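Local coordinates for protein 2-hydroxyisobutyryl-CoA synthetase (Aquincola tertiaricarbonis, PDB 6HE2) that belongs to the ANL superfamily of AMP-binding synthetases, with a large AMP-binding region followed by a smaller C-terminal domain, and is bound here to coenzyme A, at residues R205-L210 against I226-V231; D22-P27 against R187-A192; T346-D351 against T358-P363; G52-V57 against T328-T333. One frame throughout, in Å; residues are numbered along the deposited sequence.

Contact 1 of 4, residues R205-L210 against I226-V231. With COA (coenzyme A), chain E.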
# COMPACT_ATOMS: atom_id res chain seq x y z
N ARG A 205 -12.95 -10.47 7.06
CA ARG A 205 -12.69 -10.90 5.67
C ARG A 205 -11.31 -11.58 5.61
O ARG A 205 -11.17 -12.65 5.03
CB ARG A 205 -12.75 -9.69 4.73
CG ARG A 205 -12.70 -9.98 3.21
CD ARG A 205 -12.85 -8.68 2.39
NE ARG A 205 -14.06 -7.95 2.78
CZ ARG A 205 -14.07 -6.73 3.33
NH1 ARG A 205 -12.94 -6.05 3.48
NH2 ARG A 205 -15.22 -6.17 3.68
N LEU A 206 -10.32 -10.97 6.27
CA LEU A 206 -8.96 -11.48 6.36
C LEU A 206 -8.86 -12.87 6.97
O LEU A 206 -8.12 -13.69 6.44
CB LEU A 206 -8.04 -10.49 7.11
CG LEU A 206 -6.53 -10.82 7.15
CD1 LEU A 206 -5.97 -11.15 5.74
CD2 LEU A 206 -5.75 -9.70 7.80
N VAL A 207 -9.57 -13.15 8.08
CA VAL A 207 -9.51 -14.46 8.75
C VAL A 207 -9.97 -15.59 7.82
O VAL A 207 -9.35 -16.64 7.85
CB VAL A 207 -10.18 -14.52 10.15
CG1 VAL A 207 -9.44 -13.63 11.14
CG2 VAL A 207 -11.66 -14.17 10.11
N GLN A 208 -10.99 -15.35 6.96
CA GLN A 208 -11.45 -16.31 5.94
C GLN A 208 -10.37 -16.50 4.88
O GLN A 208 -10.11 -17.63 4.48
CB GLN A 208 -12.77 -15.84 5.27
CG GLN A 208 -13.98 -15.71 6.21
CD GLN A 208 -14.39 -16.98 6.93
OE1 GLN A 208 -14.35 -18.10 6.39
NE2 GLN A 208 -14.82 -16.83 8.18
N TRP A 209 -9.71 -15.39 4.44
CA TRP A 209 -8.61 -15.44 3.45
C TRP A 209 -7.42 -16.20 3.99
O TRP A 209 -6.84 -16.99 3.27
CB TRP A 209 -8.20 -14.04 2.95
CG TRP A 209 -9.09 -13.54 1.84
CD1 TRP A 209 -10.28 -12.88 1.98
CD2 TRP A 209 -8.93 -13.79 0.43
NE1 TRP A 209 -10.85 -12.67 0.74
CE2 TRP A 209 -10.04 -13.21 -0.23
CE3 TRP A 209 -7.94 -14.42 -0.35
CZ2 TRP A 209 -10.20 -13.26 -1.62
CZ3 TRP A 209 -8.09 -14.45 -1.73
CH2 TRP A 209 -9.23 -13.92 -2.35
N LEU A 210 -7.09 -16.01 5.29
CA LEU A 210 -5.95 -16.68 5.93
C LEU A 210 -6.21 -18.16 6.17
O LEU A 210 -5.29 -18.97 6.05
CB LEU A 210 -5.51 -15.96 7.22
CG LEU A 210 -5.04 -14.51 7.06
CD1 LEU A 210 -4.37 -14.02 8.31
CD2 LEU A 210 -4.10 -14.32 5.84
N ILE A 226 -3.15 -9.20 17.86
CA ILE A 226 -3.99 -9.56 19.02
C ILE A 226 -5.49 -9.39 18.64
O ILE A 226 -6.28 -10.29 18.88
CB ILE A 226 -3.56 -8.79 20.30
CG1 ILE A 226 -2.16 -9.24 20.78
CG2 ILE A 226 -4.61 -8.87 21.45
CD1 ILE A 226 -1.41 -8.25 21.69
N HIS A 227 -5.85 -8.26 18.00
CA HIS A 227 -7.21 -7.97 17.52
C HIS A 227 -7.69 -8.99 16.46
O HIS A 227 -8.85 -9.39 16.48
CB HIS A 227 -7.29 -6.54 16.94
CG HIS A 227 -8.61 -6.21 16.31
ND1 HIS A 227 -8.78 -6.26 14.95
CD2 HIS A 227 -9.78 -5.86 16.89
CE1 HIS A 227 -10.05 -5.93 14.73
NE2 HIS A 227 -10.69 -5.69 15.87
N LEU A 228 -6.81 -9.36 15.50
CA LEU A 228 -7.14 -10.32 14.47
C LEU A 228 -7.39 -11.73 15.06
O LEU A 228 -8.29 -12.43 14.60
CB LEU A 228 -6.05 -10.33 13.39
CG LEU A 228 -6.34 -11.16 12.14
CD1 LEU A 228 -7.50 -10.55 11.30
CD2 LEU A 228 -5.09 -11.36 11.33
N ALA A 229 -6.63 -12.11 16.11
CA ALA A 229 -6.81 -13.39 16.81
C ALA A 229 -8.19 -13.44 17.47
O ALA A 229 -8.86 -14.48 17.42
CB ALA A 229 -5.70 -13.59 17.84
N GLU A 230 -8.66 -12.31 18.01
CA GLU A 230 -9.97 -12.19 18.64
C GLU A 230 -11.07 -12.24 17.59
O GLU A 230 -12.06 -12.94 17.78
CB GLU A 230 -10.05 -10.92 19.49
CG GLU A 230 -9.20 -10.99 20.75
CD GLU A 230 -8.77 -9.70 21.41
OE1 GLU A 230 -9.26 -8.62 21.01
OE2 GLU A 230 -7.95 -9.77 22.36
N VAL A 231 -10.88 -11.54 16.45
CA VAL A 231 -11.85 -11.55 15.34
C VAL A 231 -12.01 -13.00 14.81
O VAL A 231 -13.14 -13.43 14.58
CB VAL A 231 -11.53 -10.50 14.25
CG1 VAL A 231 -12.33 -10.76 12.97
CG2 VAL A 231 -11.82 -9.09 14.76
N1A COA E . -4.53 -1.73 14.79
C2A COA E . -5.10 -1.29 13.66
N3A COA E . -6.40 -1.20 13.36
C4A COA E . -7.16 -1.64 14.37
C5A COA E . -6.72 -2.15 15.58
C6A COA E . -5.32 -2.17 15.79
N6A COA E . -4.75 -2.52 16.95
N7A COA E . -7.79 -2.51 16.38
C8A COA E . -8.84 -2.19 15.66
N9A COA E . -8.53 -1.64 14.44
C1B COA E . -9.46 -1.09 13.45
C2B COA E . -10.00 -2.11 12.44
O2B COA E . -10.16 -1.54 11.14
C3B COA E . -11.32 -2.49 13.10
O3B COA E . -12.30 -3.04 12.19
P3B COA E . -12.37 -4.60 11.78
O7A COA E . -11.19 -4.88 10.86
O8A COA E . -13.70 -4.80 11.11
O9A COA E . -12.40 -5.41 13.06
C4B COA E . -11.80 -1.15 13.65
O4B COA E . -10.58 -0.54 14.12
C5B COA E . -12.79 -1.24 14.79
O5B COA E . -12.22 -2.07 15.82
P1A COA E . -13.03 -2.48 17.13
O1A COA E . -12.29 -3.37 18.06
O2A COA E . -14.34 -3.17 16.71
O3A COA E . -13.36 -1.10 17.86
P2A COA E . -12.54 0.20 18.33
O4A COA E . -12.63 1.25 17.29
O5A COA E . -13.26 0.70 19.60
O6A COA E . -11.00 -0.15 18.73
CBP COA E . -8.81 0.92 19.02
CCP COA E . -10.28 0.87 19.46
CDP COA E . -8.17 2.05 19.83
CEP COA E . -8.12 -0.40 19.38
CAP COA E . -8.64 1.18 17.50
OAP COA E . -9.74 1.83 16.89
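Leu228 alone meets three side chains of the facing helix, Leu206, Val207 and Leu210, while its sequence neighbour His227 reaches the bound coenzyme A. The segments 205-210 and 226-231 run at 80° to each other with axes 9.9 Å apart, so a compact patch, rather than a long seam, illustrates how two helices can pack with no polar bond between them. Leu228 points its CG away from its own backbone N (chi1 -172°), which carries the branched end out to the other helix. There its two methyls divide the work. CD1 lies 3.6 Å from Val207 CG1, the two side chains sliding past each other in opposite directions, while CD2 touches Leu206 CD2 at 4.0 Å and Leu210 CD1 at 4.1 Å. Leu206 comes across Leu228 at about a right angle, and Leu210 more slantwise. Leu228 also touches Ser203, one turn earlier on the facing helix. On the ligand side, the His227 ring has C8A of coenzyme A 3.9 Å above its centre, and its CE1 is 2.9 Å from phosphate oxygen O9A, at the ring edge and in plane. Ser203, on helix 202-213, and Ser223, on helix 222-234, also bind the ligand. Helix 202-213 connects parallel strands 191-193 and 217-220, helix 222-234 comes after strand 217-220, and Tyr268 of helix 258-268 packs on Leu228.

Contact 2 of 4, residues D22-P27 against R187-A192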
# COMPACT_ATOMS: atom_id res chain seq x y z
N ASP A 22 22.19 -6.27 -7.48
CA ASP A 22 21.84 -7.27 -8.47
C ASP A 22 20.43 -7.73 -8.08
O ASP A 22 20.24 -8.25 -6.98
CB ASP A 22 22.85 -8.45 -8.41
CG ASP A 22 22.57 -9.63 -9.34
OD1 ASP A 22 21.44 -9.74 -9.86
OD2 ASP A 22 23.47 -10.47 -9.50
N GLU A 23 19.44 -7.46 -8.93
CA GLU A 23 18.05 -7.81 -8.69
C GLU A 23 17.72 -9.30 -8.81
O GLU A 23 16.71 -9.73 -8.28
CB GLU A 23 17.12 -6.99 -9.60
CG GLU A 23 17.00 -5.52 -9.23
CD GLU A 23 16.41 -5.24 -7.86
OE1 GLU A 23 15.57 -6.03 -7.39
OE2 GLU A 23 16.74 -4.18 -7.29
N ASN A 24 18.55 -10.08 -9.51
CA ASN A 24 18.31 -11.51 -9.75
C ASN A 24 19.00 -12.45 -8.73
O ASN A 24 18.71 -13.66 -8.74
CB ASN A 24 18.70 -11.88 -11.19
CG ASN A 24 18.18 -10.92 -12.24
OD1 ASN A 24 18.96 -10.26 -12.95
ND2 ASN A 24 16.87 -10.77 -12.34
N TYR A 25 19.89 -11.92 -7.87
CA TYR A 25 20.57 -12.72 -6.86
C TYR A 25 19.60 -13.26 -5.80
O TYR A 25 18.77 -12.54 -5.26
CB TYR A 25 21.70 -11.92 -6.17
CG TYR A 25 22.20 -12.55 -4.89
CD1 TYR A 25 23.10 -13.61 -4.92
CD2 TYR A 25 21.75 -12.12 -3.64
CE1 TYR A 25 23.55 -14.22 -3.75
CE2 TYR A 25 22.19 -12.71 -2.47
CZ TYR A 25 23.08 -13.77 -2.52
OH TYR A 25 23.53 -14.37 -1.38
N LEU A 26 19.75 -14.54 -5.51
CA LEU A 26 19.05 -15.24 -4.45
C LEU A 26 20.09 -16.13 -3.76
O LEU A 26 20.93 -16.73 -4.45
CB LEU A 26 17.83 -16.04 -4.96
CG LEU A 26 16.49 -15.26 -5.13
CD1 LEU A 26 15.36 -16.19 -5.55
CD2 LEU A 26 16.08 -14.57 -3.85
N PRO A 27 20.14 -16.16 -2.42
CA PRO A 27 21.17 -16.99 -1.76
C PRO A 27 20.96 -18.48 -1.99
O PRO A 27 19.83 -18.88 -2.27
CB PRO A 27 21.01 -16.64 -0.26
CG PRO A 27 20.15 -15.40 -0.24
CD PRO A 27 19.27 -15.49 -1.43
N ARG A 187 11.04 -8.51 -3.45
CA ARG A 187 12.45 -8.75 -3.80
C ARG A 187 12.89 -10.19 -3.41
O ARG A 187 13.68 -10.82 -4.14
CB ARG A 187 13.36 -7.63 -3.22
CG ARG A 187 14.87 -7.77 -3.50
CD ARG A 187 15.22 -8.07 -4.95
NE ARG A 187 16.64 -8.38 -5.11
CZ ARG A 187 17.15 -9.61 -5.18
NH1 ARG A 187 16.37 -10.67 -5.12
NH2 ARG A 187 18.46 -9.78 -5.32
N LEU A 188 12.32 -10.72 -2.32
CA LEU A 188 12.55 -12.08 -1.79
C LEU A 188 11.97 -13.16 -2.71
O LEU A 188 12.33 -14.34 -2.60
CB LEU A 188 11.90 -12.17 -0.38
CG LEU A 188 12.01 -13.51 0.38
CD1 LEU A 188 13.47 -13.95 0.55
CD2 LEU A 188 11.33 -13.41 1.72
N ARG A 189 11.04 -12.76 -3.61
CA ARG A 189 10.31 -13.63 -4.54
C ARG A 189 9.28 -14.48 -3.76
O ARG A 189 8.93 -15.59 -4.17
CB ARG A 189 11.21 -14.47 -5.49
CG ARG A 189 12.32 -13.70 -6.21
CD ARG A 189 11.81 -12.94 -7.41
NE ARG A 189 12.89 -12.53 -8.30
CZ ARG A 189 13.50 -11.34 -8.24
NH1 ARG A 189 13.15 -10.45 -7.32
NH2 ARG A 189 14.46 -11.05 -9.11
N ALA A 190 8.76 -13.91 -2.68
CA ALA A 190 7.67 -14.49 -1.91
C ALA A 190 6.35 -14.22 -2.67
O ALA A 190 6.32 -13.35 -3.54
CB ALA A 190 7.60 -13.80 -0.55
N LYS A 191 5.28 -14.95 -2.36
CA LYS A 191 3.96 -14.66 -2.94
C LYS A 191 3.40 -13.52 -2.05
O LYS A 191 3.07 -13.78 -0.90
CB LYS A 191 3.03 -15.90 -2.90
CG LYS A 191 3.43 -17.04 -3.83
CD LYS A 191 2.27 -18.01 -4.06
CE LYS A 191 2.36 -19.26 -3.22
NZ LYS A 191 1.12 -20.08 -3.32
N ALA A 192 3.38 -12.26 -2.55
CA ALA A 192 2.91 -11.15 -1.72
C ALA A 192 1.38 -11.08 -1.67
O ALA A 192 0.73 -11.17 -2.70
CB ALA A 192 3.49 -9.84 -2.20
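Arg187 and the carbonyl oxygens of Asp22 and Tyr25 supply most of the hydrogen bonding here, an example of one guanidinium organising an irregular loop. Its NH1 and NH2 converge end-on upon a single atom, Tyr25 O, with the NH2 bond 2.8 Å long and the oxygen only 3° out of the guanidinium plane. NH2 also donates to Asp22 O at 2.9 Å, less straight and tilted 31° from that plane. Neighbouring Arg189 adds a weak bond from NH2 to Glu23 O, 2.7 Å long. That same Glu23 O sits 3.1 Å above the Arg187 guanidinium plane, over its centre, a face contact and not a hydrogen bond. Among charges, Glu23 OE1 makes a long salt bridge with Arg187 NE at 3.4 Å, the two flat groups turned 58° apart; the carboxylate has a second cation in Arg145, and Asn149 links to both Glu23 and Arg187. Apolar packing comes from Leu26, whose CD1 rests on Arg189 CG at 4.0 Å; its other methyl, CD2, approaches the Leu188 carbonyl. Each partner also carries a local turn. An Asx turn, with Asp22 OD1 accepting from Asn24 N at 2.9 Å, folds the loop, while Arg189, with positive phi in a Schellman motif, ends helix 176-187. Arg189 also packs on Arg141 of the second subunit. Because neutral carbonyls take up most of the guanidinium hydrogens, this charge probably polarises the peptide groups of the loop and is matched to the backbone shape as much as to the Glu23 carboxylate.

Contact 3 of 4, residues T346-D351 against T358-P363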
# COMPACT_ATOMS: atom_id res chain seq x y z
N THR A 346 16.75 2.45 24.80
CA THR A 346 17.11 1.06 24.55
C THR A 346 18.36 0.70 25.31
O THR A 346 19.07 1.59 25.79
CB THR A 346 17.24 0.75 23.02
OG1 THR A 346 17.22 -0.65 22.83
CG2 THR A 346 18.50 1.34 22.38
N LEU A 347 18.64 -0.60 25.40
CA LEU A 347 19.86 -1.14 25.97
C LEU A 347 20.54 -1.90 24.83
O LEU A 347 19.86 -2.62 24.10
CB LEU A 347 19.59 -2.11 27.14
CG LEU A 347 20.87 -2.66 27.80
CD1 LEU A 347 20.92 -2.34 29.27
CD2 LEU A 347 21.03 -4.13 27.54
N TRP A 348 21.87 -1.72 24.67
CA TRP A 348 22.59 -2.49 23.65
C TRP A 348 23.72 -3.28 24.27
O TRP A 348 24.26 -2.89 25.29
CB TRP A 348 23.04 -1.67 22.42
CG TRP A 348 24.22 -0.73 22.54
CD1 TRP A 348 24.81 -0.25 23.68
CD2 TRP A 348 24.88 -0.08 21.44
NE1 TRP A 348 25.78 0.67 23.36
CE2 TRP A 348 25.85 0.79 21.99
CE3 TRP A 348 24.72 -0.14 20.04
CZ2 TRP A 348 26.69 1.57 21.19
CZ3 TRP A 348 25.53 0.65 19.25
CH2 TRP A 348 26.50 1.49 19.81
N THR A 349 24.01 -4.45 23.69
CA THR A 349 25.12 -5.33 24.11
C THR A 349 25.89 -5.73 22.85
O THR A 349 25.39 -5.50 21.74
CB THR A 349 24.63 -6.59 24.88
OG1 THR A 349 23.77 -7.37 24.05
CG2 THR A 349 23.95 -6.26 26.20
N ASN A 350 27.08 -6.30 23.02
CA ASN A 350 27.90 -6.80 21.91
C ASN A 350 28.44 -8.20 22.22
O ASN A 350 29.61 -8.51 22.01
CB ASN A 350 29.01 -5.81 21.52
CG ASN A 350 29.54 -6.04 20.12
OD1 ASN A 350 28.80 -6.39 19.19
ND2 ASN A 350 30.84 -5.87 19.95
N ASP A 351 27.55 -9.05 22.71
CA ASP A 351 27.89 -10.43 23.03
C ASP A 351 27.65 -11.29 21.80
O ASP A 351 27.18 -10.80 20.79
CB ASP A 351 27.09 -10.91 24.26
CG ASP A 351 27.35 -10.08 25.50
OD1 ASP A 351 28.53 -9.75 25.77
OD2 ASP A 351 26.37 -9.73 26.20
N THR A 358 27.57 -10.91 13.65
CA THR A 358 28.47 -10.10 14.48
C THR A 358 28.00 -8.62 14.59
O THR A 358 28.80 -7.68 14.41
CB THR A 358 29.90 -10.25 13.95
OG1 THR A 358 29.88 -9.84 12.58
CG2 THR A 358 30.44 -11.68 14.08
N TYR A 359 26.69 -8.44 14.88
CA TYR A 359 26.03 -7.14 15.05
C TYR A 359 25.71 -6.87 16.52
O TYR A 359 25.34 -7.82 17.21
CB TYR A 359 24.68 -7.12 14.32
CG TYR A 359 24.73 -7.15 12.81
CD1 TYR A 359 25.61 -6.32 12.11
CD2 TYR A 359 23.86 -7.95 12.08
CE1 TYR A 359 25.65 -6.33 10.71
CE2 TYR A 359 23.91 -7.98 10.68
CZ TYR A 359 24.79 -7.16 10.01
OH TYR A 359 24.79 -7.15 8.64
N PRO A 360 25.72 -5.57 16.97
CA PRO A 360 25.22 -5.26 18.32
C PRO A 360 23.75 -5.67 18.42
O PRO A 360 23.01 -5.64 17.43
CB PRO A 360 25.33 -3.72 18.40
CG PRO A 360 26.32 -3.34 17.35
CD PRO A 360 26.09 -4.33 16.24
N ARG A 361 23.32 -6.06 19.62
CA ARG A 361 21.95 -6.50 19.90
C ARG A 361 21.24 -5.54 20.86
O ARG A 361 21.85 -5.01 21.80
CB ARG A 361 21.99 -7.90 20.53
CG ARG A 361 20.63 -8.60 20.63
CD ARG A 361 20.76 -9.95 21.30
NE ARG A 361 19.64 -10.83 20.98
CZ ARG A 361 19.55 -12.11 21.34
NH1 ARG A 361 20.53 -12.68 22.03
NH2 ARG A 361 18.49 -12.83 20.99
N LEU A 362 19.93 -5.40 20.67
CA LEU A 362 19.02 -4.66 21.53
C LEU A 362 18.17 -5.77 22.20
O LEU A 362 17.16 -6.17 21.63
CB LEU A 362 18.17 -3.69 20.69
CG LEU A 362 18.89 -2.72 19.74
CD1 LEU A 362 17.92 -1.64 19.23
CD2 LEU A 362 20.11 -2.05 20.39
N PRO A 363 18.64 -6.36 23.34
CA PRO A 363 17.93 -7.52 23.94
C PRO A 363 16.50 -7.31 24.40
O PRO A 363 15.73 -8.28 24.45
CB PRO A 363 18.83 -7.89 25.12
CG PRO A 363 20.12 -7.28 24.85
CD PRO A 363 19.85 -6.03 24.11
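Arg361 O takes two neighbouring donors from the chain opposite: Thr349 N donates to it at 2.9 Å, and Trp348 CA brings a C-H to it at 3.2 Å. Together with the return bond from Arg361 N to Thr349 O, 3.0 Å long, this makes one antiparallel beta bridge, a hydrogen-bonded pair, and a worked example of how two sheets can be sewn together where both are ending. Strand 340-347 belongs to a five-stranded antiparallel sheet, whereas the short strand 361-362 borders a three-stranded one, bonding to strand 297-299 on its other side. Beyond the bridge, the carbonyl of Leu347 receives the CA-H of Leu362 almost head-on, with an angle of 159° at the hydrogen. Side chains then pack on both faces. On one, Trp348 projects its indole between its backbone N and carbonyl carbon (chi1 75°), which sets the ring beside Pro360, both pointing the same way; CE3 lies 4.0 Å from Pro360 CB, and the Trp348 CB is 3.6 Å from Leu362 CD2. Trp348 NE1 is bonded to Val317 O, which probably limits the rotation of the indole. The side chain of Leu362 is itself about 8 Å from bound adenosine monophosphate, so this face lies near the nucleotide, without touching it through Leu362. The other face carries Leu347, Thr349, Arg361 and Pro363. Here the Pro363 ring crosses Leu347 at about a right angle, and Thr349 OG1 touches Pro363 CG at 3.7 Å.

Contact 4 of 4, residues G52-V57 against T328-T333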
# COMPACT_ATOMS: atom_id res chain seq x y z
N GLY A 52 34.55 4.65 6.28
CA GLY A 52 34.76 5.03 4.88
C GLY A 52 33.46 5.42 4.21
O GLY A 52 33.41 6.40 3.47
N ARG A 53 32.37 4.67 4.50
CA ARG A 53 31.03 4.96 3.95
C ARG A 53 30.47 6.28 4.52
O ARG A 53 29.94 7.07 3.76
CB ARG A 53 30.05 3.80 4.21
CG ARG A 53 28.64 4.05 3.65
CD ARG A 53 28.63 4.34 2.16
NE ARG A 53 29.28 3.27 1.41
CZ ARG A 53 28.69 2.14 1.04
NH1 ARG A 53 29.36 1.22 0.37
NH2 ARG A 53 27.41 1.93 1.33
N LEU A 54 30.65 6.54 5.82
CA LEU A 54 30.21 7.77 6.48
C LEU A 54 30.89 8.98 5.88
O LEU A 54 30.27 10.02 5.77
CB LEU A 54 30.46 7.73 8.01
CG LEU A 54 29.61 6.75 8.82
CD1 LEU A 54 30.13 6.63 10.24
CD2 LEU A 54 28.16 7.17 8.85
N GLN A 55 32.16 8.83 5.49
CA GLN A 55 32.95 9.85 4.81
C GLN A 55 32.32 10.11 3.43
O GLN A 55 32.14 11.28 3.07
CB GLN A 55 34.43 9.41 4.67
CG GLN A 55 35.18 9.39 6.00
CD GLN A 55 36.50 8.64 5.97
OE1 GLN A 55 36.77 7.80 5.10
NE2 GLN A 55 37.32 8.87 6.99
N GLN A 56 31.95 9.04 2.68
CA GLN A 56 31.30 9.17 1.36
C GLN A 56 29.95 9.86 1.49
O GLN A 56 29.68 10.79 0.75
CB GLN A 56 31.08 7.79 0.68
CG GLN A 56 32.33 7.04 0.25
CD GLN A 56 31.92 5.74 -0.38
OE1 GLN A 56 31.64 4.75 0.31
NE2 GLN A 56 31.83 5.72 -1.71
N VAL A 57 29.09 9.38 2.42
CA VAL A 57 27.74 9.90 2.68
C VAL A 57 27.77 11.37 3.14
O VAL A 57 26.97 12.18 2.66
CB VAL A 57 26.93 9.00 3.66
CG1 VAL A 57 25.54 9.60 3.91
CG2 VAL A 57 26.82 7.57 3.13
N THR A 328 22.11 6.71 11.09
CA THR A 328 22.66 7.26 9.85
C THR A 328 22.46 6.29 8.69
O THR A 328 22.88 5.12 8.78
CB THR A 328 24.16 7.60 10.00
OG1 THR A 328 24.32 8.51 11.06
CG2 THR A 328 24.73 8.23 8.74
N HIS A 329 21.85 6.78 7.59
CA HIS A 329 21.70 6.01 6.37
C HIS A 329 23.07 5.84 5.73
O HIS A 329 23.84 6.82 5.60
CB HIS A 329 20.79 6.73 5.36
CG HIS A 329 19.33 6.58 5.60
ND1 HIS A 329 18.51 7.70 5.82
CD2 HIS A 329 18.56 5.47 5.62
CE1 HIS A 329 17.30 7.21 5.97
NE2 HIS A 329 17.28 5.87 5.89
N LEU A 330 23.38 4.60 5.30
CA LEU A 330 24.61 4.25 4.59
C LEU A 330 24.35 3.95 3.07
O LEU A 330 25.31 3.87 2.30
CB LEU A 330 25.25 3.01 5.26
CG LEU A 330 25.72 3.10 6.74
CD1 LEU A 330 26.63 1.94 7.07
CD2 LEU A 330 26.49 4.37 7.03
N GLU A 331 23.08 3.73 2.66
CA GLU A 331 22.72 3.36 1.29
C GLU A 331 21.50 4.11 0.76
O GLU A 331 20.62 3.50 0.14
CB GLU A 331 22.52 1.83 1.16
CG GLU A 331 23.67 0.98 1.66
CD GLU A 331 23.53 -0.51 1.40
OE1 GLU A 331 22.38 -0.99 1.29
OE2 GLU A 331 24.57 -1.19 1.30
N ARG A 332 21.44 5.44 1.01
CA ARG A 332 20.35 6.30 0.53
C ARG A 332 20.87 7.58 -0.09
O ARG A 332 21.75 8.23 0.48
CB ARG A 332 19.29 6.59 1.62
CG ARG A 332 18.31 5.43 1.76
CD ARG A 332 17.02 5.78 2.46
NE ARG A 332 16.20 6.74 1.72
CZ ARG A 332 15.00 7.16 2.11
NH1 ARG A 332 14.47 6.71 3.24
NH2 ARG A 332 14.33 8.04 1.38
N THR A 333 20.33 7.94 -1.26
CA THR A 333 20.70 9.16 -1.99
C THR A 333 19.59 10.22 -1.90
O THR A 333 19.85 11.38 -2.17
CB THR A 333 21.07 8.85 -3.44
OG1 THR A 333 19.97 8.19 -4.06
CG2 THR A 333 22.36 8.03 -3.56
O HOH W 1 26.73 -0.32 -0.18
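Arg53 folds back over Leu330 and turns the edge of its guanidinium to that residue's carbonyl. With CG anti to the backbone N, CG lies 3.9 Å from Leu330 CB; bends at chi2 (57°) and chi3 then bring NH2 to Leu330 O at 3.0 Å. The N-H runs fairly straight to the oxygen, yet it arrives 38° above the carbonyl plane. NE, on the chain side of the group, donates to Gln56 OE1 at 3.0 Å, one helical turn on, which helps fix the rotation of the group. Glu331 stands nearly coplanar with it, carboxylate and guanidinium planes 23° apart, but no direct salt bridge forms: a water accepts from Arg53 NH2 at 2.8 Å and donates to Glu331 OE2 at the same length. Below this polar layer Leu54 crosses obliquely to both Thr328 and Leu330, its CD2 lying 3.6 Å from Thr328 CG2 and 3.7 Å from Leu330 CD2. Val57 sets CG1 against His329 O. The pair joins helix 43-64 to the end of strand 322-329 and the turn after it. Outside, Trp15 receives Arg53 in a cation-pi contact, while Arg38 and Tyr21 bind the Glu331 carboxylate. The case exemplifies how a buried arginine can be paid for piecemeal, by a carbonyl, an amide, water and an aromatic ring, with the nearby carboxylate, linked by the water, probably adding electrostatic stabilisation.

In the fold
Contacts 1 and 4 are buried, contacts 2 and 3 only partly so, and burial does not by itself dictate chemistry: contact 1 is wholly apolar across its helices, whereas contact 4 hides an arginine beside aliphatic packing. Contacts 3 and 4 reach the same antiparallel sheet through neighbouring strands 340-347 and 322-329, one by backbone pairing and the other by a helix. Contacts 1 and 2 lie by the parallel sheet, contact 2 at the turn leading into strand 191-193 and contact 1 between helices 202-213 and 222-234, and both also touch the second subunit. Arginines serve backbone carbonyls in contacts 2 and 4, whose centres lie 24 Å apart and whose segments alternate along the chain.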